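Local coordinates for protein MHC class I antigen (Ctenopharyngodon idella, PDB 5H5Z) that probably presents peptides to T cells, as a class I heavy chain that pairs with beta-2-microglobulin and holds a bound peptide in its groove, at residues N125-T130 / Q151-L156; K166-A169 / T174-R177. All coordinates share one frame; numbering follows the deposited sequence.

Contact 1: residues N125-T130 / Q151-L156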
ATOM      1  N   ASN A 125       7.401 -11.143 -24.059  1.00 41.84           N
ATOM      2  CA  ASN A 125       8.131 -10.967 -25.313  1.00 42.48           C
ATOM      3  C   ASN A 125       8.477 -12.310 -25.955  1.00 40.42           C
ATOM      4  O   ASN A 125       8.330 -12.481 -27.166  1.00 42.59           O
ATOM      5  CB  ASN A 125       9.407 -10.148 -25.096  1.00 48.96           C
ATOM      6  CG  ASN A 125       9.125  -8.696 -24.754  1.00 40.96           C
ATOM      7  OD1 ASN A 125       7.980  -8.237 -24.793  1.00 53.50           O
ATOM      8  ND2 ASN A 125      10.176  -7.960 -24.423  1.00 42.28           N
ATOM      9  N   THR A 126       8.932 -13.256 -25.135  1.00 38.25           N
ATOM     10  CA  THR A 126       9.335 -14.579 -25.612  1.00 37.97           C
ATOM     11  C   THR A 126       8.244 -15.630 -25.411  1.00 38.20           C
ATOM     12  O   THR A 126       8.403 -16.783 -25.825  1.00 38.52           O
ATOM     13  CB  THR A 126      10.622 -15.070 -24.918  1.00 40.68           C
ATOM     14  OG1 THR A 126      10.457 -15.001 -23.495  1.00 38.45           O
ATOM     15  CG2 THR A 126      11.819 -14.221 -25.333  1.00 42.60           C
ATOM     16  N   LEU A 127       7.143 -15.226 -24.776  1.00 35.68           N
ATOM     17  CA  LEU A 127       6.029 -16.127 -24.460  1.00 36.09           C
ATOM     18  C   LEU A 127       6.501 -17.345 -23.667  1.00 33.79           C
ATOM     19  O   LEU A 127       6.129 -18.487 -23.955  1.00 34.10           O
ATOM     20  CB  LEU A 127       5.270 -16.534 -25.733  1.00 36.10           C
ATOM     21  CG  LEU A 127       4.434 -15.431 -26.389  1.00 37.83           C
ATOM     22  CD1 LEU A 127       4.052 -15.802 -27.814  1.00 46.56           C
ATOM     23  CD2 LEU A 127       3.197 -15.140 -25.552  1.00 36.35           C
ATOM     24  N   THR A 128       7.336 -17.081 -22.665  1.00 31.88           N
ATOM     25  CA  THR A 128       7.871 -18.120 -21.797  1.00 28.24           C
ATOM     26  C   THR A 128       7.721 -17.703 -20.340  1.00 29.42           C
ATOM     27  O   THR A 128       7.481 -16.528 -20.038  1.00 29.84           O
ATOM     28  CB  THR A 128       9.361 -18.407 -22.088  1.00 34.35           C
ATOM     29  OG1 THR A 128      10.118 -17.193 -21.981  1.00 34.98           O
ATOM     30  CG2 THR A 128       9.543 -19.013 -23.480  1.00 32.08           C
ATOM     31  N   TRP A 129       7.852 -18.679 -19.447  1.00 28.08           N
ATOM     32  CA  TRP A 129       7.798 -18.441 -18.014  1.00 27.38           C
ATOM     33  C   TRP A 129       9.171 -18.631 -17.393  1.00 29.73           C
ATOM     34  O   TRP A 129       9.787 -19.689 -17.535  1.00 28.48           O
ATOM     35  CB  TRP A 129       6.779 -19.373 -17.357  1.00 27.60           C
ATOM     36  CG  TRP A 129       5.378 -19.031 -17.740  1.00 28.52           C
ATOM     37  CD1 TRP A 129       4.666 -19.528 -18.799  1.00 29.88           C
ATOM     38  CD2 TRP A 129       4.521 -18.090 -17.087  1.00 25.16           C
ATOM     39  NE1 TRP A 129       3.414 -18.960 -18.836  1.00 25.81           N
ATOM     40  CE2 TRP A 129       3.297 -18.071 -17.800  1.00 23.41           C
ATOM     41  CE3 TRP A 129       4.663 -17.264 -15.963  1.00 22.77           C
ATOM     42  CZ2 TRP A 129       2.221 -17.263 -17.421  1.00 21.44           C
ATOM     43  CZ3 TRP A 129       3.597 -16.457 -15.587  1.00 22.96           C
ATOM     44  CH2 TRP A 129       2.391 -16.456 -16.319  1.00 23.34           C
ATOM     45  N   THR A 130       9.651 -17.594 -16.718  1.00 26.32           N
ATOM     46  CA  THR A 130      10.911 -17.673 -15.992  1.00 27.85           C
ATOM     47  C   THR A 130      10.669 -18.372 -14.661  1.00 26.83           C
ATOM     48  O   THR A 130       9.877 -17.904 -13.843  1.00 26.99           O
ATOM     49  CB  THR A 130      11.519 -16.277 -15.776  1.00 28.18           C
ATOM     50  OG1 THR A 130      11.675 -15.638 -17.047  1.00 31.96           O
ATOM     51  CG2 THR A 130      12.887 -16.370 -15.086  1.00 28.26           C
ATOM     52  N   GLN A 151      -2.201 -16.804 -23.453  1.00 23.88           N
ATOM     53  CA  GLN A 151      -3.490 -16.374 -22.903  1.00 22.76           C
ATOM     54  C   GLN A 151      -3.296 -15.129 -22.054  1.00 22.91           C
ATOM     55  O   GLN A 151      -4.030 -14.145 -22.194  1.00 21.31           O
ATOM     56  CB  GLN A 151      -4.142 -17.484 -22.071  1.00 25.70           C
ATOM     57  CG  GLN A 151      -5.631 -17.279 -21.782  1.00 27.45           C
ATOM     58  CD  GLN A 151      -5.928 -16.263 -20.688  1.00 27.84           C
ATOM     59  OE1 GLN A 151      -6.939 -15.553 -20.744  1.00 29.81           O
ATOM     60  NE2 GLN A 151      -5.056 -16.190 -19.684  1.00 26.21           N
ATOM     61  N   ASN A 152      -2.296 -15.194 -21.176  1.00 22.56           N
ATOM     62  CA  ASN A 152      -1.978 -14.115 -20.258  1.00 20.53           C
ATOM     63  C   ASN A 152      -1.580 -12.836 -20.994  1.00 20.62           C
ATOM     64  O   ASN A 152      -2.057 -11.758 -20.651  1.00 23.80           O
ATOM     65  CB  ASN A 152      -0.856 -14.547 -19.306  1.00 21.58           C
ATOM     66  CG  ASN A 152      -1.325 -15.500 -18.214  1.00 21.74           C
ATOM     67  OD1 ASN A 152      -0.559 -15.810 -17.314  1.00 22.68           O
ATOM     68  ND2 ASN A 152      -2.579 -15.958 -18.278  1.00 21.11           N
ATOM     69  N   LYS A 153      -0.714 -12.963 -22.000  1.00 20.08           N
ATOM     70  CA  LYS A 153      -0.358 -11.837 -22.876  1.00 20.71           C
ATOM     71  C   LYS A 153      -1.588 -11.238 -23.564  1.00 22.04           C
ATOM     72  O   LYS A 153      -1.737 -10.009 -23.618  1.00 21.75           O
ATOM     73  CB  LYS A 153       0.692 -12.267 -23.908  1.00 24.80           C
ATOM     74  CG  LYS A 153       1.076 -11.204 -24.929  1.00 28.75           C
ATOM     75  CD  LYS A 153       1.921 -11.812 -26.039  1.00 35.52           C
ATOM     76  CE  LYS A 153       2.192 -10.831 -27.169  1.00 41.29           C
ATOM     77  NZ  LYS A 153       3.193  -9.795 -26.791  1.00 39.64           N
ATOM     78  N   GLY A 154      -2.464 -12.100 -24.085  1.00 20.82           N
ATOM     79  CA  GLY A 154      -3.722 -11.648 -24.684  1.00 21.20           C
ATOM     80  C   GLY A 154      -4.550 -10.826 -23.713  1.00 21.89           C
ATOM     81  O   GLY A 154      -5.037  -9.740 -24.053  1.00 23.75           O
ATOM     82  N   TYR A 155      -4.711 -11.344 -22.496  1.00 22.12           N
ATOM     83  CA  TYR A 155      -5.410 -10.616 -21.442  1.00 20.90           C
ATOM     84  C   TYR A 155      -4.758  -9.262 -21.125  1.00 20.22           C
ATOM     85  O   TYR A 155      -5.442  -8.233 -21.058  1.00 19.07           O
ATOM     86  CB  TYR A 155      -5.523 -11.453 -20.157  1.00 20.95           C
ATOM     87  CG  TYR A 155      -6.009 -10.622 -18.993  1.00 19.92           C
ATOM     88  CD1 TYR A 155      -7.374 -10.376 -18.809  1.00 20.73           C
ATOM     89  CD2 TYR A 155      -5.102 -10.029 -18.106  1.00 20.22           C
ATOM     90  CE1 TYR A 155      -7.821  -9.585 -17.764  1.00 19.62           C
ATOM     91  CE2 TYR A 155      -5.540  -9.233 -17.064  1.00 20.68           C
ATOM     92  CZ  TYR A 155      -6.896  -9.019 -16.894  1.00 21.04           C
ATOM     93  OH  TYR A 155      -7.327  -8.238 -15.852  1.00 20.46           O
ATOM     94  N   LEU A 156      -3.443  -9.266 -20.916  1.00 20.26           N
ATOM     95  CA  LEU A 156      -2.738  -8.045 -20.500  1.00 18.25           C
ATOM     96  C   LEU A 156      -2.804  -6.928 -21.539  1.00 20.22           C
ATOM     97  O   LEU A 156      -3.004  -5.759 -21.199  1.00 21.71           O
ATOM     98  CB  LEU A 156      -1.272  -8.350 -20.169  1.00 19.61           C
ATOM     99  CG  LEU A 156      -0.987  -9.169 -18.907  1.00 19.06           C
ATOM    100  CD1 LEU A 156       0.499  -9.497 -18.831  1.00 19.55           C
ATOM    101  CD2 LEU A 156      -1.444  -8.447 -17.648  1.00 18.52           C
TER
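Trp-129 and Asn-152 meet with their flat groups almost perpendicular, the ring and amide planes standing 82° apart. OD1 of Asn-152 lies at the ring edge, in the plane of the indole. It is 3.1 Å from Trp-129 CZ2 and 3.2 Å from Trp-129 CH2. The amide oxygen thus faces the slightly positive C-H rim of the six-membered ring and not its pi face. The CB of Asn-152 already points toward the strand side. With Trp-129, CB does not aim at the helix. A first torsion of -69°, CG opposite the carbonyl carbon, carries the indole across to it. Trp-129 also packs edge-to-face with Trp-143.

This is the alpha-2 half of the class I peptide-binding platform. Strand 128-131 is the edge strand of the groove floor, and helix 148-170 forms part of one wall. The turn before the strand carries a G1 beta bulge, with Leu-127 and Thr-128 both facing Asp-123. Leu-127 has the left-handed backbone angles of that motif. Within the turn, OG1 of Thr-126 and OG1 of Thr-128 are hydrogen-bonded at 2.7 Å.

The second pair meets through its aliphatic parts. CD2 of Leu-127 rests on the stem of Lys-153, 3.6 Å from Lys-153 CD and 4.2 Å from Lys-153 CB. The two side chains run at about a right angle. Lys-153 is extended as far as CE and turns only at its last torsion, 74°. There NZ forms a salt bridge with Glu-157 and a hydrogen bond to the backbone O of Lys-124. Asn-152 also packs on a polar side chain of the bound peptide.

Contact 2: residues K166-A169 / T174-R177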
ATOM      1  N   LYS A 166     -12.050   1.952 -19.464  1.00 21.32           N
ATOM      2  CA  LYS A 166     -13.390   2.140 -18.903  1.00 21.75           C
ATOM      3  C   LYS A 166     -13.334   2.695 -17.479  1.00 22.82           C
ATOM      4  O   LYS A 166     -14.066   3.633 -17.154  1.00 22.68           O
ATOM      5  CB  LYS A 166     -14.200   0.836 -18.930  1.00 22.79           C
ATOM      6  CG  LYS A 166     -14.683   0.381 -20.297  1.00 25.48           C
ATOM      7  CD  LYS A 166     -15.235  -1.036 -20.193  1.00 30.21           C
ATOM      8  CE  LYS A 166     -16.486  -1.219 -21.027  1.00 40.30           C
ATOM      9  NZ  LYS A 166     -17.653  -0.476 -20.468  1.00 38.77           N
ATOM     10  N   TYR A 167     -12.464   2.118 -16.641  1.00 23.20           N
ATOM     11  CA  TYR A 167     -12.328   2.543 -15.244  1.00 19.84           C
ATOM     12  C   TYR A 167     -11.833   3.979 -15.130  1.00 18.71           C
ATOM     13  O   TYR A 167     -12.301   4.736 -14.273  1.00 21.71           O
ATOM     14  CB  TYR A 167     -11.393   1.605 -14.457  1.00 17.15           C
ATOM     15  CG  TYR A 167     -11.840   0.152 -14.416  1.00 19.27           C
ATOM     16  CD1 TYR A 167     -13.200  -0.189 -14.447  1.00 19.48           C
ATOM     17  CD2 TYR A 167     -10.905  -0.880 -14.326  1.00 17.26           C
ATOM     18  CE1 TYR A 167     -13.610  -1.513 -14.403  1.00 21.80           C
ATOM     19  CE2 TYR A 167     -11.309  -2.218 -14.289  1.00 18.69           C
ATOM     20  CZ  TYR A 167     -12.661  -2.523 -14.324  1.00 20.41           C
ATOM     21  OH  TYR A 167     -13.075  -3.835 -14.279  1.00 21.46           O
ATOM     22  N   VAL A 168     -10.892   4.351 -15.998  1.00 18.87           N
ATOM     23  CA  VAL A 168     -10.335   5.706 -16.003  1.00 20.59           C
ATOM     24  C   VAL A 168     -11.437   6.719 -16.324  1.00 24.53           C
ATOM     25  O   VAL A 168     -11.519   7.760 -15.677  1.00 24.25           O
ATOM     26  CB  VAL A 168      -9.113   5.840 -16.944  1.00 22.47           C
ATOM     27  CG1 VAL A 168      -8.656   7.291 -17.060  1.00 23.79           C
ATOM     28  CG2 VAL A 168      -7.961   4.987 -16.427  1.00 22.10           C
ATOM     29  N   ALA A 169     -12.302   6.391 -17.287  1.00 23.51           N
ATOM     30  CA  ALA A 169     -13.454   7.240 -17.602  1.00 24.43           C
ATOM     31  C   ALA A 169     -14.465   7.313 -16.450  1.00 23.83           C
ATOM     32  O   ALA A 169     -14.944   8.399 -16.109  1.00 26.37           O
ATOM     33  CB  ALA A 169     -14.127   6.787 -18.892  1.00 25.49           C
ATOM     34  N   THR A 174     -11.655  11.674  -9.974  1.00 28.44           N
ATOM     35  CA  THR A 174     -10.913  11.183  -8.816  1.00 28.63           C
ATOM     36  C   THR A 174      -9.481  10.809  -9.190  1.00 22.49           C
ATOM     37  O   THR A 174      -8.536  11.171  -8.493  1.00 22.00           O
ATOM     38  CB  THR A 174     -11.610   9.966  -8.180  1.00 34.41           C
ATOM     39  OG1 THR A 174     -12.997  10.262  -7.981  1.00 34.21           O
ATOM     40  CG2 THR A 174     -10.965   9.616  -6.841  1.00 33.41           C
ATOM     41  N   LEU A 175      -9.333  10.090 -10.298  1.00 21.93           N
ATOM     42  CA  LEU A 175      -8.034   9.578 -10.735  1.00 22.21           C
ATOM     43  C   LEU A 175      -7.089  10.666 -11.242  1.00 23.64           C
ATOM     44  O   LEU A 175      -5.870  10.549 -11.096  1.00 23.41           O
ATOM     45  CB  LEU A 175      -8.225   8.471 -11.782  1.00 22.21           C
ATOM     46  CG  LEU A 175      -8.880   7.195 -11.243  1.00 22.42           C
ATOM     47  CD1 LEU A 175      -9.228   6.243 -12.372  1.00 24.77           C
ATOM     48  CD2 LEU A 175      -7.990   6.509 -10.209  1.00 21.62           C
ATOM     49  N   GLU A 176      -7.657  11.721 -11.827  1.00 22.82           N
ATOM     50  CA  GLU A 176      -6.872  12.851 -12.340  1.00 25.04           C
ATOM     51  C   GLU A 176      -6.764  14.015 -11.352  1.00 24.46           C
ATOM     52  O   GLU A 176      -6.289  15.098 -11.716  1.00 23.44           O
ATOM     53  CB  GLU A 176      -7.468  13.374 -13.655  1.00 26.26           C
ATOM     54  CG  GLU A 176      -7.318  12.454 -14.859  1.00 30.89           C
ATOM     55  CD  GLU A 176      -7.660  13.146 -16.170  1.00 34.67           C
ATOM     56  OE1 GLU A 176      -7.172  12.691 -17.227  1.00 46.03           O
ATOM     57  OE2 GLU A 176      -8.414  14.146 -16.154  1.00 41.54           O
ATOM     58  N   ARG A 177      -7.203  13.804 -10.111  1.00 23.40           N
ATOM     59  CA  ARG A 177      -7.219  14.895  -9.132  1.00 25.28           C
ATOM     60  C   ARG A 177      -5.801  15.351  -8.772  1.00 25.30           C
ATOM     61  O   ARG A 177      -4.860  14.548  -8.756  1.00 24.17           O
ATOM     62  CB  ARG A 177      -8.014  14.511  -7.877  1.00 22.81           C
ATOM     63  CG  ARG A 177      -7.246  13.675  -6.858  1.00 24.55           C
ATOM     64  CD  ARG A 177      -8.182  13.152  -5.784  1.00 24.79           C
ATOM     65  NE  ARG A 177      -7.482  12.403  -4.745  1.00 25.79           N
ATOM     66  CZ  ARG A 177      -7.243  11.094  -4.787  1.00 28.28           C
ATOM     67  NH1 ARG A 177      -7.629  10.369  -5.829  1.00 26.79           N
ATOM     68  NH2 ARG A 177      -6.606  10.508  -3.781  1.00 32.35           N
TER
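Val-168 and Leu-175 bring the two backbones nearest, with their CA atoms 6.9 Å apart. Residues 166-169 are helical, near the C-terminal end of helix 148-170. Residues 174-175 end the short helix 172-175, and Glu-176 is the first residue to leave helical angles. The chain is extended at Arg-177.

Every close approach is made by one methyl, CD1 of Leu-175. The CB of Leu-175 points toward the longer helix, and its CD1 branch lies against the backbone there. That methyl is 3.8 Å from Val-168 CA and 3.9 Å from Tyr-167 O. Its approach to the Val-168 side chain is looser, with CD1 of Leu-175 4.4 Å from Val-168 CG2. With CG opposite its carbonyl carbon (chi1 -67°), the side chain of Leu-175 carries CD1 out to the long helix. Leu-175 also touches Val-27 of the floor.

The site lies at the end of the alpha-2 helical wall of the class I groove, where the chain leaves the platform for the immunoglobulin C1-set domain. Tyr-167 turns its ring end away from Leu-175 and into the groove. Its hydroxyl hydrogen-bonds to Tyr-57 OH and to the backbone of the bound peptide.

Beyond the short helix, Arg-177 folds back on the turn. Its NH1 donates to Thr-174 O at 2.9 Å, with an N-H...O angle of 156°. The acceptor lies close to the guanidinium plane, but the donor sits 44° out of the carbonyl plane. A weak backbone bond, Arg-177 N to Thr-174 O at 3.4 Å, shares this oxygen. The guanidinium also makes a cation-pi contact with Tyr-202.

Overall arrangement
From the N terminus, the chain first builds strands 3-13 to 43-44 and helix 55-82. Strands 90-100 to 128-131 then complete the platform sheet. Contact 1 closes a loop of 20 residues, mostly helical, bringing helix 148-170 back onto the turn and edge strand at 125-130. Contact 2 opens only after this loop has closed. It spans just four residues and folds helix 172-175 against the end of the same long helix. The two contacts are in series, neither nested nor crossed. Their centres lie about 27 Å apart, and both use helix 148-170. Contact 1 ties that wall to the sheet edge, and contact 2 ties it to the exit toward the immunoglobulin domain.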